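Local structure of 2-hydroxyethylphosphonate dioxygenase (4YAR) at residues 309-312 with 313-316; 408-412 with 413-417; 228-231 with 232-235; 350-353 with 354-358. The protein uses non-heme iron and dioxygen to cleave 2-hydroxyethylphosphonate into hydroxymethylphosphonate and formate, a step in the biosynthesis of the antibiotic phosphinothricin tripeptide. The protein carries 1 engineered substitution. One frame throughout, in Å; residues are numbered along the deposited sequence.

Contact 1 of 4, residues 309-312 with 313-316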
# COMPACT_ATOMS: atom_id res chain seq x y z
N ASP A 309 -7.81 -4.36 22.97
CA ASP A 309 -6.46 -4.08 22.45
C ASP A 309 -6.36 -2.62 22.03
O ASP A 309 -5.38 -1.89 22.32
CB ASP A 309 -6.07 -4.95 21.19
CG ASP A 309 -5.90 -6.45 21.44
OD1 ASP A 309 -5.47 -6.94 22.53
OD2 ASP A 309 -6.20 -7.25 20.50
N SER A 310 -7.31 -2.11 21.24
CA SER A 310 -7.18 -0.76 20.78
C SER A 310 -7.25 0.25 21.97
O SER A 310 -6.52 1.23 22.02
CB SER A 310 -8.24 -0.41 19.70
OG SER A 310 -8.04 -1.23 18.61
N ARG A 311 -8.13 -0.02 22.92
CA ARG A 311 -8.21 0.81 24.11
C ARG A 311 -6.90 0.85 24.87
O ARG A 311 -6.46 1.93 25.30
CB ARG A 311 -9.31 0.27 25.07
CG ARG A 311 -10.71 0.70 24.72
CD ARG A 311 -11.58 0.54 25.99
NE ARG A 311 -12.99 0.63 25.68
CZ ARG A 311 -13.81 -0.41 25.54
NH1 ARG A 311 -13.38 -1.67 25.68
NH2 ARG A 311 -15.07 -0.19 25.27
N ARG A 312 -6.25 -0.30 25.01
CA ARG A 312 -4.98 -0.38 25.77
C ARG A 312 -3.90 0.37 25.05
O ARG A 312 -2.98 0.87 25.66
CB ARG A 312 -4.49 -1.79 25.90
CG ARG A 312 -5.15 -2.58 27.00
CD ARG A 312 -4.50 -3.94 27.07
NE ARG A 312 -5.53 -4.87 27.44
CZ ARG A 312 -6.14 -5.75 26.65
NH1 ARG A 312 -5.80 -5.92 25.37
NH2 ARG A 312 -7.09 -6.51 27.18
N SER A 313 -4.02 0.46 23.71
CA SER A 313 -3.05 1.18 22.88
C SER A 313 -3.18 2.69 22.97
O SER A 313 -2.37 3.43 22.43
CB SER A 313 -3.16 0.69 21.46
OG SER A 313 -4.20 1.36 20.80
N ARG A 314 -4.20 3.22 23.62
CA ARG A 314 -4.43 4.64 23.51
C ARG A 314 -3.26 5.50 23.87
O ARG A 314 -2.56 5.19 24.82
CB ARG A 314 -5.59 5.09 24.40
CG ARG A 314 -6.93 5.00 23.71
CD ARG A 314 -7.97 5.45 24.74
NE ARG A 314 -8.27 4.38 25.67
CZ ARG A 314 -8.89 4.54 26.84
NH1 ARG A 314 -9.24 5.76 27.26
NH2 ARG A 314 -9.16 3.48 27.60
N ARG A 315 -3.05 6.56 23.13
CA ARG A 315 -1.96 7.51 23.40
C ARG A 315 -2.24 8.87 22.88
O ARG A 315 -2.99 9.06 21.91
CB ARG A 315 -0.58 7.04 22.90
CG ARG A 315 -0.40 7.06 21.35
CD ARG A 315 -0.67 5.67 20.84
NE ARG A 315 -0.70 5.54 19.37
CZ ARG A 315 -1.24 4.49 18.75
NH1 ARG A 315 -1.86 3.50 19.42
NH2 ARG A 315 -1.26 4.47 17.44
N THR A 316 -1.60 9.88 23.49
CA THR A 316 -1.56 11.20 22.88
C THR A 316 -0.58 11.24 21.71
O THR A 316 0.48 10.70 21.83
CB THR A 316 -1.19 12.26 23.92
OG1 THR A 316 -2.13 12.17 24.98
CG2 THR A 316 -1.27 13.69 23.36
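The guanidinium of R314 has the carbonyl oxygen of R311 at its edge, near its plane, and the side chain of R311 runs alongside in the same direction with its own guanidinium plane turned 75° away. This is the C-terminal end of helix 307-312, where the chain unwinds and leads into strand 315-317. Two more guanidinium edges are used close by. R312 meets D309 in plane, NH1 to OD1 at 3.0 Å, a salt bridge on the helix itself, while the other D309 oxygen, OD2, takes the backbone N of T306. R315 folds back so that NH1 donates to S313 O at 3.1 Å, and it also bonds S324 OG.

R314 grips R311 O twice: its backbone N sits 3.1 Å from R311 O, well above the carbonyl plane, and its NE, also 3.1 Å from R311 O, lies much nearer that plane. The R314 chain runs straight to CD and then bends (chi3 -79°), which brings NE to R311 O. The two like charges stay apart, R311 NE being 5.1 Å from R314 NH2, and R311 NE has a long, weak ion pair with D166 OD2.

S313 N bonds D309 O at 3.1 Å, a helical i to i+4 bond. Strand 320-324 closes in from outside: S324 O bonds S310 OG, and S324 N bonds S313 OG. That same S313 hydroxyl, turned between its backbone N and carbonyl carbon (chi1 83°), donates to S310 O over only 2.6 Å.

Contact 2 of 4, residues 408-412 with 413-417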
# COMPACT_ATOMS: atom_id res chain seq x y z
N GLY A 408 0.27 2.73 0.05
CA GLY A 408 1.04 3.47 -0.96
C GLY A 408 2.39 2.81 -1.18
O GLY A 408 3.09 2.46 -0.22
N ALA A 409 2.76 2.69 -2.45
CA ALA A 409 4.10 2.21 -2.83
C ALA A 409 5.22 3.22 -2.59
O ALA A 409 6.37 2.84 -2.50
CB ALA A 409 4.09 1.84 -4.29
N HIS A 410 4.91 4.51 -2.49
CA HIS A 410 5.93 5.54 -2.43
C HIS A 410 5.54 6.61 -1.37
O HIS A 410 4.46 7.17 -1.47
CB HIS A 410 6.04 6.19 -3.81
CG HIS A 410 6.34 5.19 -4.89
ND1 HIS A 410 7.48 4.43 -4.91
CD2 HIS A 410 5.64 4.85 -6.01
CE1 HIS A 410 7.45 3.62 -5.96
NE2 HIS A 410 6.34 3.87 -6.64
N LEU A 411 6.35 6.81 -0.34
CA LEU A 411 7.54 5.99 -0.04
C LEU A 411 7.10 4.79 0.76
O LEU A 411 6.46 4.95 1.80
CB LEU A 411 8.56 6.73 0.79
CG LEU A 411 9.24 7.96 0.22
CD1 LEU A 411 10.23 8.55 1.21
CD2 LEU A 411 9.97 7.57 -1.02
N GLY A 412 7.36 3.59 0.26
CA GLY A 412 7.01 2.38 0.95
C GLY A 412 8.26 1.74 1.48
O GLY A 412 9.39 2.30 1.26
N TYR A 413 8.11 0.59 2.15
CA TYR A 413 9.27 0.05 2.90
C TYR A 413 10.40 -0.40 1.93
O TYR A 413 11.55 -0.23 2.26
CB TYR A 413 8.95 -0.99 3.97
CG TYR A 413 8.75 -2.39 3.44
CD1 TYR A 413 7.74 -2.68 2.53
CD2 TYR A 413 9.56 -3.40 3.78
CE1 TYR A 413 7.54 -3.96 2.04
CE2 TYR A 413 9.36 -4.71 3.31
CZ TYR A 413 8.38 -4.99 2.42
OH TYR A 413 8.21 -6.32 1.94
N GLN A 414 10.05 -0.83 0.73
CA GLN A 414 11.05 -1.20 -0.30
C GLN A 414 11.80 0.04 -0.85
O GLN A 414 13.02 -0.04 -1.14
CB GLN A 414 10.34 -1.92 -1.42
CG GLN A 414 9.90 -3.29 -1.04
CD GLN A 414 8.86 -3.82 -2.03
OE1 GLN A 414 7.75 -3.24 -2.17
NE2 GLN A 414 9.19 -4.94 -2.70
N ASP A 415 11.14 1.22 -0.97
CA ASP A 415 11.84 2.50 -1.31
C ASP A 415 12.81 2.85 -0.18
O ASP A 415 13.97 3.28 -0.42
CB ASP A 415 10.86 3.71 -1.42
CG ASP A 415 10.15 3.81 -2.73
OD1 ASP A 415 10.54 3.17 -3.74
OD2 ASP A 415 9.16 4.56 -2.85
N TRP A 416 12.40 2.62 1.06
CA TRP A 416 13.30 2.90 2.17
C TRP A 416 14.57 2.12 2.11
O TRP A 416 15.70 2.64 2.36
CB TRP A 416 12.62 2.79 3.54
CG TRP A 416 11.72 3.92 3.85
CD1 TRP A 416 10.36 3.89 3.97
CD2 TRP A 416 12.10 5.30 4.04
NE1 TRP A 416 9.88 5.15 4.24
CE2 TRP A 416 10.92 6.04 4.28
CE3 TRP A 416 13.33 5.97 4.04
CZ2 TRP A 416 10.93 7.41 4.53
CZ3 TRP A 416 13.35 7.37 4.28
CH2 TRP A 416 12.15 8.05 4.50
N LEU A 417 14.44 0.84 1.73
CA LEU A 417 15.63 0.01 1.60
C LEU A 417 16.56 0.59 0.55
O LEU A 417 17.76 0.72 0.73
CB LEU A 417 15.22 -1.42 1.27
CG LEU A 417 16.35 -2.45 1.13
CD1 LEU A 417 16.79 -2.91 2.49
CD2 LEU A 417 15.84 -3.62 0.35
O HOH W 1 8.19 0.98 -1.79
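H410 and D415 meet in a histidine-carboxylate hydrogen bond: ND1 of H410 donates to OD2 of D415 over 2.7 Å at 166°. OD2 receives it on its syn lone pair and lies in the imidazole plane, and ring and carboxylate are nearly coplanar, 17° apart. Beside it, L411 spreads its two methyls: CD2 lies 3.6 Å from D415 OD2, and CD1 meets W416 CZ2 obliquely, also at 3.6 Å.

What positions these groups is the start of helix 413-420. G412 is the N-cap, and its carbonyl oxygen takes W416 N at 3.0 Å, in the carbonyl plane. D415, in the first turn, has CG beside its backbone N, anti to the carbonyl carbon (chi1 -81°), with the carboxylate turned toward H410 and near the helix N terminus, where the negative charge should be eased. A water ties the loop to the same turn, donating to A409 O at 2.7 Å and accepting from D415 N at 3.1 Å. The peptide between H410 and L411 is cis.

Further out, D333 OD1 takes Y413 N, and the W416 ring meets H353 edge-to-face. The loop thus carries the chain from strand 400-407 into helix 413-420, with the loop before strand 355-362 packed against it.

Contact 3 of 4, residues 228-231 with 232-235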
# COMPACT_ATOMS: atom_id res chain seq x y z
N LYS A 228 11.11 -23.40 2.44
CA LYS A 228 11.32 -22.15 3.15
C LYS A 228 12.40 -21.38 2.41
O LYS A 228 13.42 -21.96 1.98
CB LYS A 228 11.62 -22.32 4.64
CG LYS A 228 12.67 -23.37 5.03
CD LYS A 228 12.99 -23.28 6.53
CE LYS A 228 14.27 -22.48 6.84
NZ LYS A 228 15.50 -23.11 6.27
N VAL A 229 12.10 -20.10 2.21
CA VAL A 229 12.95 -19.15 1.50
C VAL A 229 13.90 -18.62 2.54
O VAL A 229 13.56 -17.64 3.19
CB VAL A 229 12.11 -18.02 0.94
CG1 VAL A 229 12.97 -16.96 0.28
CG2 VAL A 229 11.08 -18.56 -0.04
N SER A 230 15.02 -19.30 2.75
CA SER A 230 15.93 -19.05 3.84
C SER A 230 17.10 -18.18 3.48
O SER A 230 17.30 -17.85 2.31
CB SER A 230 16.46 -20.38 4.32
OG SER A 230 17.15 -21.01 3.26
N ALA A 231 17.93 -17.84 4.46
CA ALA A 231 19.11 -17.05 4.16
C ALA A 231 19.93 -17.87 3.17
O ALA A 231 20.50 -17.33 2.24
CB ALA A 231 19.89 -16.69 5.42
N GLY A 232 20.04 -19.17 3.38
CA GLY A 232 20.89 -19.97 2.49
C GLY A 232 20.41 -20.10 1.09
O GLY A 232 21.21 -20.08 0.14
N SER A 233 19.10 -20.26 0.93
CA SER A 233 18.53 -20.51 -0.42
C SER A 233 18.65 -19.24 -1.19
O SER A 233 19.03 -19.27 -2.37
CB SER A 233 17.08 -20.99 -0.42
OG SER A 233 16.21 -20.03 0.10
N VAL A 234 18.30 -18.11 -0.56
CA VAL A 234 18.50 -16.82 -1.19
C VAL A 234 19.99 -16.55 -1.50
O VAL A 234 20.34 -16.12 -2.63
CB VAL A 234 17.82 -15.67 -0.40
CG1 VAL A 234 18.03 -14.34 -1.14
CG2 VAL A 234 16.32 -15.91 -0.25
N LEU A 235 20.89 -16.76 -0.55
CA LEU A 235 22.29 -16.47 -0.78
C LEU A 235 22.79 -17.29 -1.99
O LEU A 235 23.54 -16.82 -2.82
CB LEU A 235 23.14 -16.81 0.46
CG LEU A 235 24.63 -16.67 0.24
CD1 LEU A 235 25.09 -15.27 -0.13
CD2 LEU A 235 25.49 -17.15 1.43
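S230 and S233 form a capping box at the start of helix 231-241, with S230 as the N-cap. Each hydroxyl oxygen accepts from the other residue's backbone. S230 OG takes S233 N over 3.1 Å at 156°, and S233 OG takes S230 N over 3.0 Å in a more bent bond, 132°. Both hydroxyls are set between the backbone N and the carbonyl carbon (chi1 near 60° in both), a rotation that turns each oxygen back to its partner. The exchange gives two backbone N-H groups at the start of the helix an acceptor: S233 N, in the first turn, gets S230 OG, and S230 N, just before the helix, gets S233 OG.

The helical bonds begin at the cap residue itself. V234 N reaches S230 O at 3.1 Å, and L235 N reaches A231 O at 2.9 Å.

An apolar contact spans the same turn. V229, just ahead of the N-cap and at the centre of an inverse gamma turn, lays CG1 against V234 CG2 at 3.6 Å. Joining the residue before the cap to the fourth of the helix, this pair is a hydrophobic staple spanning the box. V234 turns CG2 back toward the helix start, where the methyl also lies 3.4 Å from S230 O.

Past the cap, one side of the helix meets the neighbouring helix and loops: A231 touches L264 and P267, V234 touches L290, and L235 is buried against L260, L264 and F285. The loop after helix 215-224 is thereby turned into helix 231-241, which packs on helix 257-265 of the second Cro/C1-type helix-turn-helix region.

Contact 4 of 4, residues 350-353 with 354-358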
# COMPACT_ATOMS: atom_id res chain seq x y z
N LEU A 350 0.14 17.05 10.58
CA LEU A 350 0.38 15.71 10.07
C LEU A 350 1.09 15.79 8.72
O LEU A 350 0.70 16.55 7.80
CB LEU A 350 -0.94 14.95 9.96
CG LEU A 350 -1.74 14.93 11.25
CD1 LEU A 350 -3.17 14.49 10.98
CD2 LEU A 350 -1.13 14.07 12.33
N ILE A 351 2.14 15.00 8.59
CA ILE A 351 2.96 14.89 7.38
C ILE A 351 3.25 13.35 7.42
O ILE A 351 3.76 12.82 8.40
CB ILE A 351 4.22 15.79 7.30
CG1 ILE A 351 3.97 17.23 7.85
CG2 ILE A 351 4.65 16.01 5.85
CD1 ILE A 351 5.16 18.22 7.75
N ASP A 352 2.80 12.62 6.42
CA ASP A 352 3.07 11.21 6.39
C ASP A 352 3.95 10.89 5.19
O ASP A 352 3.86 11.55 4.20
CB ASP A 352 1.76 10.40 6.18
CG ASP A 352 1.05 10.05 7.48
OD1 ASP A 352 0.46 10.99 8.01
OD2 ASP A 352 0.91 8.81 7.84
N HIS A 353 4.72 9.82 5.26
CA HIS A 353 5.61 9.49 4.11
C HIS A 353 5.00 8.73 2.90
O HIS A 353 5.72 8.30 1.98
CB HIS A 353 6.84 8.80 4.62
CG HIS A 353 6.62 7.41 5.11
ND1 HIS A 353 6.44 6.36 4.24
CD2 HIS A 353 6.65 6.88 6.36
CE1 HIS A 353 6.33 5.25 4.94
NE2 HIS A 353 6.50 5.52 6.21
N ALA A 354 3.68 8.52 2.96
CA ALA A 354 2.93 8.01 1.87
C ALA A 354 1.45 8.49 2.00
O ALA A 354 1.17 9.39 2.74
CB ALA A 354 3.05 6.49 1.85
N GLU A 355 0.53 7.87 1.27
CA GLU A 355 -0.86 8.30 1.18
C GLU A 355 -1.66 7.98 2.45
O GLU A 355 -1.42 7.02 3.18
CB GLU A 355 -1.54 7.63 -0.01
CG GLU A 355 -0.92 7.91 -1.37
CD GLU A 355 -1.66 7.24 -2.52
OE1 GLU A 355 -2.81 6.80 -2.39
OE2 GLU A 355 -1.07 7.23 -3.60
N ASN A 356 -2.63 8.83 2.70
CA ASN A 356 -3.64 8.60 3.73
C ASN A 356 -5.05 8.64 3.12
O ASN A 356 -5.35 9.49 2.21
CB ASN A 356 -3.65 9.73 4.80
CG ASN A 356 -2.37 9.80 5.65
OD1 ASN A 356 -1.79 8.82 6.03
ND2 ASN A 356 -1.97 11.05 5.99
N HIS A 357 -5.95 7.83 3.71
CA HIS A 357 -7.34 7.93 3.44
C HIS A 357 -8.07 8.09 4.74
O HIS A 357 -7.75 7.31 5.74
CB HIS A 357 -7.88 6.66 2.72
CG HIS A 357 -7.28 6.39 1.39
ND1 HIS A 357 -7.93 6.69 0.21
CD2 HIS A 357 -6.13 5.81 1.02
CE1 HIS A 357 -7.23 6.26 -0.80
NE2 HIS A 357 -6.12 5.76 -0.34
N TYR A 358 -8.89 9.14 4.86
CA TYR A 358 -9.55 9.40 6.11
C TYR A 358 -11.06 9.28 5.96
O TYR A 358 -11.62 9.74 4.95
CB TYR A 358 -9.31 10.85 6.60
CG TYR A 358 -7.92 11.19 7.09
CD1 TYR A 358 -7.50 10.86 8.36
CD2 TYR A 358 -7.03 11.83 6.27
CE1 TYR A 358 -6.27 11.21 8.82
CE2 TYR A 358 -5.78 12.18 6.70
CZ TYR A 358 -5.39 11.87 7.99
OH TYR A 358 -4.13 12.20 8.46
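D352 and N356 bring their side chains together across the bend between the two segments, and the way they are turned is the main feature here. They cross at about a right angle, with the carboxylate and amide planes 89° apart and D352 CG 3.9 Å from N356 CG. Both have CG beside the backbone N, anti to the carbonyl carbon, and that common choice brings the two flat groups together. The carboxylate has a stronger partner outside: K404 NZ makes a salt bridge to D352 OD1, which probably steadies its negative charge. D352 CB also lies against A354 O, at 3.6 Å.

H353 takes the other course. Its CG stands between the backbone N and the carbonyl carbon (chi1 72°), which leaves the ring oblique to A354 N, with H353 ND1 3.7 Å from that nitrogen and bonded to L411 O.

Farther from the bend, L350 and Y358 cross obliquely with a methyl against a hydroxyl: L350 CD1 is 3.5 Å from Y358 OH. That buried phenol oxygen is satisfied by K404 NZ and H394 NE2, so K404 serves both the hydroxyl and the D352 carboxylate. The Y358 ring meets W396 edge-to-face.

The two segments run in directions 138° apart. L350 pairs its backbone with H394 and D352 with F391, while N356 pairs with T388. The loop after strand 335-343 is in this way turned back into strand 355-362, which lies between strands 385-388 and 400-407 in the large antiparallel sheet of the cupin-type fold.

Along the chain the contacts come in the order 3, 1, 4, 2, strictly in series, none nesting or crossing another. Contact 3 closes the loop after helix 215-224 and starts helix 231-241, on the helical side of the molecule, its nearest atoms about 11 Å from contact 2. Contact 1 ends helix 307-312 and hands the chain to the outermost strand 315-317; contact 4 turns the chain into strand 355-362 of the same sheet, its nearest atoms about 10 Å from those of contact 1. Contact 2 then leaves the sheet after strand 400-407 and opens helix 413-420. Only contacts 4 and 2 touch, packing the loop before strand 355-362 against this last turn.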